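Local coordinates for protein nitrophorin Cim l NP (Cimex lectularius, PDB 2IMQ) that carries nitric oxide on a cysteine-ligated heme b and releases it into the victim during feeding, causing vasodilation, at residues Ser163-Trp168 with Thr251-Gln256; Val9-Trp14 with Ala276-Thr281. All blocks are in the same frame, centred on the assembly; numbering follows the deposited sequence.

Contact 1: residues Ser163-Trp168 with Thr251-Gln256; sequences SDFLFW and TGKTIQ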
ATOM      1  N   SER A 163      17.782  -1.741  -2.155  1.00 23.16           N
ATOM      2  CA  SER A 163      17.505  -0.744  -1.124  1.00 22.26           C
ATOM      3  C   SER A 163      17.593  -1.361   0.274  1.00 20.19           C
ATOM      4  O   SER A 163      17.454  -2.572   0.455  1.00 22.60           O
ATOM      5  CB  SER A 163      16.089  -0.157  -1.333  1.00 22.72           C
ATOM      6  OG  SER A 163      15.921   0.459  -2.615  1.00 23.73           O
ATOM      7  N   ASP A 164      17.797  -0.527   1.294  1.00 21.08           N
ATOM      8  CA  ASP A 164      17.859  -1.002   2.671  1.00 20.95           C
ATOM      9  C   ASP A 164      16.464  -1.338   3.237  1.00 19.86           C
ATOM     10  O   ASP A 164      16.295  -2.312   3.942  1.00 19.87           O
ATOM     11  CB  ASP A 164      18.480   0.047   3.582  1.00 22.35           C
ATOM     12  CG  ASP A 164      19.924   0.265   3.273  1.00 24.46           C
ATOM     13  OD1 ASP A 164      20.232   1.198   2.483  1.00 27.39           O
ATOM     14  OD2 ASP A 164      20.786  -0.533   3.696  1.00 28.41           O
ATOM     15  N   PHE A 165      15.490  -0.481   2.965  1.00 20.26           N
ATOM     16  CA  PHE A 165      14.086  -0.675   3.461  1.00 19.14           C
ATOM     17  C   PHE A 165      13.117  -0.543   2.303  1.00 19.24           C
ATOM     18  O   PHE A 165      13.111   0.484   1.609  1.00 20.09           O
ATOM     19  CB  PHE A 165      13.771   0.398   4.510  1.00 20.68           C
ATOM     20  CG  PHE A 165      14.805   0.495   5.619  1.00 19.58           C
ATOM     21  CD1 PHE A 165      15.627   1.580   5.713  1.00 22.93           C
ATOM     22  CD2 PHE A 165      14.908  -0.489   6.567  1.00 20.91           C
ATOM     23  CE1 PHE A 165      16.560   1.652   6.768  1.00 25.29           C
ATOM     24  CE2 PHE A 165      15.800  -0.429   7.612  1.00 23.83           C
ATOM     25  CZ  PHE A 165      16.647   0.649   7.687  1.00 23.61           C
ATOM     26  N   LEU A 166      12.313  -1.583   2.114  1.00 17.11           N
ATOM     27  CA  LEU A 166      11.377  -1.643   1.017  1.00 18.05           C
ATOM     28  C   LEU A 166       9.999  -1.961   1.489  1.00 14.65           C
ATOM     29  O   LEU A 166       9.792  -2.841   2.328  1.00 16.69           O
ATOM     30  CB  LEU A 166      11.776  -2.672  -0.016  1.00 18.65           C
ATOM     31  CG  LEU A 166      13.167  -2.425  -0.633  1.00 19.72           C
ATOM     32  CD1 LEU A 166      14.079  -3.287   0.034  1.00 21.60           C
ATOM     33  CD2 LEU A 166      13.113  -2.607  -2.118  1.00 21.04           C
ATOM     34  N   PHE A 167       9.054  -1.238   0.945  1.00 16.14           N
ATOM     35  CA  PHE A 167       7.608  -1.441   1.218  1.00 15.43           C
ATOM     36  C   PHE A 167       6.846  -1.489  -0.088  1.00 15.89           C
ATOM     37  O   PHE A 167       7.124  -0.724  -0.995  1.00 16.71           O
ATOM     38  CB  PHE A 167       7.107  -0.284   2.098  1.00 16.67           C
ATOM     39  CG  PHE A 167       7.876  -0.190   3.399  1.00 15.48           C
ATOM     40  CD1 PHE A 167       9.000   0.620   3.514  1.00 16.52           C
ATOM     41  CD2 PHE A 167       7.519  -0.966   4.489  1.00 16.83           C
ATOM     42  CE1 PHE A 167       9.722   0.636   4.707  1.00 17.13           C
ATOM     43  CE2 PHE A 167       8.248  -0.954   5.671  1.00 17.76           C
ATOM     44  CZ  PHE A 167       9.362  -0.143   5.757  1.00 18.32           C
ATOM     45  N   TRP A 168       5.872  -2.372  -0.168  1.00 13.82           N
ATOM     46  CA  TRP A 168       5.050  -2.488  -1.340  1.00 14.69           C
ATOM     47  C   TRP A 168       3.637  -2.500  -0.787  1.00 13.15           C
ATOM     48  O   TRP A 168       3.258  -3.366   0.006  1.00 14.64           O
ATOM     49  CB  TRP A 168       5.335  -3.806  -2.052  1.00 14.39           C
ATOM     50  CG  TRP A 168       4.802  -3.943  -3.448  1.00 14.41           C
ATOM     51  CD1 TRP A 168       3.604  -3.586  -3.932  1.00 14.75           C
ATOM     52  CD2 TRP A 168       5.529  -4.448  -4.543  1.00 14.99           C
ATOM     53  NE1 TRP A 168       3.510  -3.866  -5.273  1.00 15.44           N
ATOM     54  CE2 TRP A 168       4.696  -4.406  -5.672  1.00 13.88           C
ATOM     55  CE3 TRP A 168       6.825  -4.988  -4.686  1.00 17.30           C
ATOM     56  CZ2 TRP A 168       5.112  -4.831  -6.895  1.00 16.01           C
ATOM     57  CZ3 TRP A 168       7.218  -5.415  -5.933  1.00 16.44           C
ATOM     58  CH2 TRP A 168       6.372  -5.324  -7.002  1.00 15.78           C
ATOM     59  N   THR A 251      19.402  -5.569   2.573  1.00 21.89           N
ATOM     60  CA  THR A 251      20.733  -5.432   3.187  1.00 21.97           C
ATOM     61  C   THR A 251      20.782  -5.930   4.617  1.00 22.05           C
ATOM     62  O   THR A 251      21.667  -5.524   5.404  1.00 23.61           O
ATOM     63  CB  THR A 251      21.212  -3.978   3.152  1.00 22.68           C
ATOM     64  OG1 THR A 251      20.250  -3.164   3.837  1.00 24.32           O
ATOM     65  CG2 THR A 251      21.352  -3.422   1.775  1.00 25.14           C
ATOM     66  N   GLY A 252      19.847  -6.775   4.992  1.00 22.08           N
ATOM     67  CA  GLY A 252      19.888  -7.439   6.261  1.00 22.90           C
ATOM     68  C   GLY A 252      19.430  -6.549   7.416  1.00 23.11           C
ATOM     69  O   GLY A 252      19.674  -6.893   8.568  1.00 25.82           O
ATOM     70  N   LYS A 253      18.754  -5.438   7.118  1.00 23.31           N
ATOM     71  CA  LYS A 253      18.228  -4.533   8.148  1.00 24.15           C
ATOM     72  C   LYS A 253      16.939  -5.083   8.734  1.00 23.12           C
ATOM     73  O   LYS A 253      16.157  -5.779   8.062  1.00 23.14           O
ATOM     74  CB  LYS A 253      17.957  -3.176   7.582  1.00 24.35           C
ATOM     75  CG  LYS A 253      19.081  -2.459   6.902  1.00 28.17           C
ATOM     76  CD  LYS A 253      20.241  -2.253   7.830  1.00 28.70           C
ATOM     77  CE  LYS A 253      21.227  -1.314   7.247  1.00 33.31           C
ATOM     78  NZ  LYS A 253      22.475  -1.330   8.084  1.00 36.13           N
ATOM     79  N   THR A 254      16.752  -4.838  10.021  1.00 23.06           N
ATOM     80  CA  THR A 254      15.558  -5.257  10.699  1.00 22.76           C
ATOM     81  C   THR A 254      14.397  -4.307  10.403  1.00 21.80           C
ATOM     82  O   THR A 254      14.548  -3.101  10.559  1.00 21.43           O
ATOM     83  CB  THR A 254      15.810  -5.319  12.212  1.00 24.06           C
ATOM     84  OG1 THR A 254      16.862  -6.241  12.461  1.00 28.52           O
ATOM     85  CG2 THR A 254      14.579  -5.862  12.978  1.00 25.84           C
ATOM     86  N   ILE A 255      13.253  -4.876   9.991  1.00 21.10           N
ATOM     87  CA  ILE A 255      11.992  -4.140   9.822  1.00 19.57           C
ATOM     88  C   ILE A 255      10.998  -4.884  10.683  1.00 18.84           C
ATOM     89  O   ILE A 255      10.740  -6.053  10.460  1.00 21.93           O
ATOM     90  CB  ILE A 255      11.528  -4.103   8.340  1.00 20.00           C
ATOM     91  CG1 ILE A 255      12.550  -3.405   7.459  1.00 19.12           C
ATOM     92  CG2 ILE A 255      10.153  -3.458   8.222  1.00 20.09           C
ATOM     93  CD1 ILE A 255      12.349  -3.558   5.944  1.00 21.23           C
ATOM     94  N   GLN A 256      10.486  -4.197  11.692  1.00 18.94           N
ATOM     95  CA  GLN A 256       9.574  -4.764  12.631  1.00 19.20           C
ATOM     96  C   GLN A 256       8.191  -4.141  12.482  1.00 19.00           C
ATOM     97  O   GLN A 256       7.986  -2.980  12.824  1.00 19.55           O
ATOM     98  CB  GLN A 256      10.079  -4.516  14.058  1.00 20.40           C
ATOM     99  CG  GLN A 256       9.129  -5.106  15.082  1.00 20.98           C
ATOM    100  CD  GLN A 256       8.879  -6.581  14.857  1.00 26.24           C
ATOM    101  OE1 GLN A 256       7.717  -7.009  14.692  1.00 31.55           O
ATOM    102  NE2 GLN A 256       9.951  -7.363  14.814  1.00 24.74           N
TER
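I255 reaches from one sheet of the DNase I-like beta-sandwich to the other and sets its branches against two phenylalanines of strand 165-169. Its CG1 meets the edge of the F165 ring, close to the ring plane, 3.9 Å from CD2, and its CD1 is 4.0 Å from the same carbon. The other branch goes to F167: I255 CG2 lies 4.1 Å from F167 CE2. The split follows from chi1 of -61°, which turns CG1 beside the backbone N and CG2 anti to it. V280 and F278 of strand 274-281 and Y247 of strand 243-248 also touch I255, placing it between the sheets.

Toward the surface K253 adds its CB to the F165 ring, 3.5 Å from CE2 and approaching obliquely, and polar groups follow. The lysine chain bends at chi2, and NZ is hydrogen-bonded to O of L282, the C-terminal residue. K253 NZ stays 4.8 Å from D164 OD2, near enough for a probable electrostatic attraction without contact. D164 divides its carboxylate: OD1 accepts the backbone N-H of R128, and T251 OG1 donates across 2.7 Å to D164 OD2, arriving from above the carboxylate plane, 36° out of it.

Contact 2: residues Val9-Trp14 with Ala276-Thr281; sequences VHTVSW and AKFRVT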
ATOM      1  N   VAL A   9       7.678   4.129  10.269  1.00 17.71           N
ATOM      2  CA  VAL A   9       7.070   4.297   8.970  1.00 18.33           C
ATOM      3  C   VAL A   9       5.635   3.873   9.117  1.00 16.59           C
ATOM      4  O   VAL A   9       5.362   2.819   9.704  1.00 18.15           O
ATOM      5  CB  VAL A   9       7.734   3.369   7.879  1.00 18.62           C
ATOM      6  CG1 VAL A   9       7.052   3.534   6.503  1.00 19.21           C
ATOM      7  CG2 VAL A   9       9.212   3.616   7.829  1.00 19.81           C
ATOM      8  N   HIS A  10       4.717   4.719   8.640  1.00 17.17           N
ATOM      9  CA  HIS A  10       3.299   4.345   8.463  1.00 16.66           C
ATOM     10  C   HIS A  10       3.013   4.272   6.988  1.00 17.30           C
ATOM     11  O   HIS A  10       3.418   5.153   6.232  1.00 17.31           O
ATOM     12  CB  HIS A  10       2.360   5.393   9.092  1.00 18.42           C
ATOM     13  CG  HIS A  10       2.364   5.402  10.591  1.00 18.28           C
ATOM     14  ND1 HIS A  10       1.404   6.067  11.334  1.00 18.68           N
ATOM     15  CD2 HIS A  10       3.210   4.825  11.481  1.00 19.16           C
ATOM     16  CE1 HIS A  10       1.676   5.903  12.619  1.00 20.82           C
ATOM     17  NE2 HIS A  10       2.772   5.171  12.738  1.00 21.72           N
ATOM     18  N   THR A  11       2.322   3.229   6.591  1.00 16.08           N
ATOM     19  CA  THR A  11       1.805   3.119   5.241  1.00 16.19           C
ATOM     20  C   THR A  11       0.321   2.923   5.270  1.00 14.55           C
ATOM     21  O   THR A  11      -0.211   2.248   6.163  1.00 16.53           O
ATOM     22  CB  THR A  11       2.471   1.931   4.484  1.00 16.46           C
ATOM     23  OG1 THR A  11       2.121   0.676   5.078  1.00 16.89           O
ATOM     24  CG2 THR A  11       3.987   2.052   4.498  1.00 17.78           C
ATOM     25  N   VAL A  12      -0.362   3.485   4.292  1.00 15.69           N
ATOM     26  CA  VAL A  12      -1.752   3.185   4.097  1.00 15.14           C
ATOM     27  C   VAL A  12      -2.043   2.988   2.648  1.00 15.28           C
ATOM     28  O   VAL A  12      -1.556   3.758   1.813  1.00 16.07           O
ATOM     29  CB  VAL A  12      -2.674   4.265   4.764  1.00 17.36           C
ATOM     30  CG1 VAL A  12      -2.522   5.632   4.116  1.00 18.25           C
ATOM     31  CG2 VAL A  12      -4.116   3.852   4.753  1.00 17.55           C
ATOM     32  N   SER A  13      -2.839   1.983   2.340  1.00 14.17           N
ATOM     33  CA  SER A  13      -3.319   1.903   1.008  1.00 15.15           C
ATOM     34  C   SER A  13      -4.816   1.636   0.983  1.00 14.83           C
ATOM     35  O   SER A  13      -5.408   1.055   1.944  1.00 16.16           O
ATOM     36  CB  SER A  13      -2.586   0.882   0.212  1.00 15.87           C
ATOM     37  OG  SER A  13      -3.008  -0.433   0.482  1.00 17.43           O
ATOM     38  N   TRP A  14      -5.415   2.035  -0.122  1.00 15.82           N
ATOM     39  CA  TRP A  14      -6.852   1.918  -0.272  1.00 14.95           C
ATOM     40  C   TRP A  14      -7.184   1.790  -1.725  1.00 15.90           C
ATOM     41  O   TRP A  14      -6.856   2.650  -2.543  1.00 16.17           O
ATOM     42  CB  TRP A  14      -7.483   3.164   0.287  1.00 17.12           C
ATOM     43  CG  TRP A  14      -8.939   3.125   0.502  1.00 18.69           C
ATOM     44  CD1 TRP A  14      -9.807   2.080   0.342  1.00 19.10           C
ATOM     45  CD2 TRP A  14      -9.677   4.179   1.083  1.00 19.66           C
ATOM     46  NE1 TRP A  14     -11.074   2.481   0.713  1.00 20.70           N
ATOM     47  CE2 TRP A  14     -11.010   3.770   1.173  1.00 19.90           C
ATOM     48  CE3 TRP A  14      -9.339   5.461   1.519  1.00 21.75           C
ATOM     49  CZ2 TRP A  14     -11.988   4.592   1.700  1.00 23.29           C
ATOM     50  CZ3 TRP A  14     -10.311   6.258   2.014  1.00 23.28           C
ATOM     51  CH2 TRP A  14     -11.601   5.825   2.121  1.00 23.03           C
ATOM     52  N   ALA A 276      -0.456   0.108   8.052  1.00 15.08           N
ATOM     53  CA  ALA A 276       0.618  -0.619   8.666  1.00 15.33           C
ATOM     54  C   ALA A 276       1.560   0.369   9.306  1.00 16.44           C
ATOM     55  O   ALA A 276       1.761   1.466   8.799  1.00 17.82           O
ATOM     56  CB  ALA A 276       1.381  -1.517   7.676  1.00 16.15           C
ATOM     57  N   LYS A 277       2.148  -0.058  10.391  1.00 17.09           N
ATOM     58  CA  LYS A 277       3.090   0.737  11.156  1.00 17.91           C
ATOM     59  C   LYS A 277       4.288  -0.141  11.390  1.00 18.09           C
ATOM     60  O   LYS A 277       4.162  -1.292  11.814  1.00 18.85           O
ATOM     61  CB  LYS A 277       2.517   1.231  12.503  1.00 18.38           C
ATOM     62  CG  LYS A 277       1.219   1.985  12.386  1.00 18.85           C
ATOM     63  CD  LYS A 277       0.683   2.430  13.754  1.00 19.29           C
ATOM     64  CE  LYS A 277      -0.676   3.057  13.631  1.00 20.21           C
ATOM     65  NZ  LYS A 277      -1.121   3.537  14.989  1.00 25.01           N
ATOM     66  N   PHE A 278       5.468   0.409  11.110  1.00 18.08           N
ATOM     67  CA  PHE A 278       6.734  -0.334  11.238  1.00 18.08           C
ATOM     68  C   PHE A 278       7.744   0.472  11.999  1.00 19.60           C
ATOM     69  O   PHE A 278       7.734   1.695  11.930  1.00 20.60           O
ATOM     70  CB  PHE A 278       7.337  -0.577   9.853  1.00 17.55           C
ATOM     71  CG  PHE A 278       6.423  -1.281   8.905  1.00 17.16           C
ATOM     72  CD1 PHE A 278       5.590  -0.551   8.074  1.00 17.15           C
ATOM     73  CD2 PHE A 278       6.476  -2.652   8.774  1.00 18.63           C
ATOM     74  CE1 PHE A 278       4.765  -1.204   7.161  1.00 17.66           C
ATOM     75  CE2 PHE A 278       5.640  -3.295   7.800  1.00 17.60           C
ATOM     76  CZ  PHE A 278       4.782  -2.541   7.059  1.00 17.92           C
ATOM     77  N   ARG A 279       8.669  -0.249  12.598  1.00 20.15           N
ATOM     78  CA  ARG A 279       9.885   0.348  13.135  1.00 21.73           C
ATOM     79  C   ARG A 279      11.068  -0.295  12.413  1.00 20.66           C
ATOM     80  O   ARG A 279      11.168  -1.513  12.380  1.00 22.79           O
ATOM     81  CB  ARG A 279       9.970   0.094  14.603  1.00 21.50           C
ATOM     82  CG  ARG A 279      11.191   0.618  15.313  1.00 25.14           C
ATOM     83  CD  ARG A 279      11.164   0.236  16.800  1.00 30.12           C
ATOM     84  NE  ARG A 279       9.976   0.768  17.454  1.00 36.80           N
ATOM     85  CZ  ARG A 279       9.258   0.137  18.376  1.00 41.06           C
ATOM     86  NH1 ARG A 279       9.574  -1.099  18.771  1.00 45.20           N
ATOM     87  NH2 ARG A 279       8.195   0.742  18.902  1.00 43.45           N
ATOM     88  N   VAL A 280      11.891   0.526  11.771  1.00 20.04           N
ATOM     89  CA  VAL A 280      13.083   0.043  11.086  1.00 20.39           C
ATOM     90  C   VAL A 280      14.339   0.398  11.858  1.00 21.63           C
ATOM     91  O   VAL A 280      14.387   1.454  12.497  1.00 22.36           O
ATOM     92  CB  VAL A 280      13.148   0.546   9.619  1.00 21.22           C
ATOM     93  CG1 VAL A 280      11.836   0.266   8.902  1.00 19.11           C
ATOM     94  CG2 VAL A 280      13.490   1.970   9.506  1.00 22.26           C
ATOM     95  N   THR A 281      15.314  -0.506  11.835  1.00 22.58           N
ATOM     96  CA  THR A 281      16.589  -0.315  12.569  1.00 23.65           C
ATOM     97  C   THR A 281      17.661  -0.021  11.555  1.00 23.49           C
ATOM     98  O   THR A 281      17.957  -0.820  10.676  1.00 24.42           O
ATOM     99  CB  THR A 281      16.898  -1.569  13.391  1.00 23.06           C
ATOM    100  OG1 THR A 281      15.830  -1.780  14.317  1.00 26.54           O
ATOM    101  CG2 THR A 281      18.162  -1.401  14.242  1.00 23.91           C
TER
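V9 and F278 exchange two backbone hydrogen bonds, V9 N to F278 O at 2.9 Å and F278 N to V9 O at 2.8 Å. T11 and A276 form the next antiparallel hydrogen-bonded pair, and H10 with K277 is the non-hydrogen-bonded pair between them, its CA atoms 4.5 Å apart. All four N-H groups point within 20° of straight at their acceptors, evidence of a regular ladder.

The face carrying V9, T11, A276 and F278 is the tightly packed one. T11 OG1 approaches A276 CB to 3.5 Å and lies in the plane of the F278 ring at its edge, 3.9 Å from CE1. F129 and F131 of the opposing sheet touch V9, and F167 meets the F278 ring.

On the other face only K277 is partly exposed, H10 being buried; the solvent side is this lysine's. Their contact is nevertheless close: K277 CG sits over one face of the imidazole, 3.7 Å from its centroid and 19° off the normal, a CH-pi contact. With chi1 at -54° and the chain extended beyond CG, the lysine methylenes run across the H10 ring and NZ reaches a salt bridge with E35. H10 ND1 is hydrogen-bonded to L29 O, which helps fix the ring's rotation. Joining strands near the two chain ends, one face buried against a second sheet, is typical of the DNase I-like beta-sandwich.

In the fold
Contact 2 pairs neighbouring strands within one sheet, whereas contact 1 spans the gap between that sheet and the other. Their chemistry differs accordingly: 9-14 with 276-281 rests on main-chain bonds, while the hydrogen bond and apolar packing of 163-168 with 251-256 are made by side chains. Strand 255-262 lies beside strand 274-281, and probable hydrogen bonds from Q256 O to R279 N (2.8 Å) and T254 O to T281 N (3.0 Å) connect the two contacts. F165 also packs on V280, CE2 to CB at 3.5 Å. Contact 2 is buried, its centre about 9 Å from the centre of the chain; contact 1, its centre about 15 Å from it, grades from apolar interior to exposed T251.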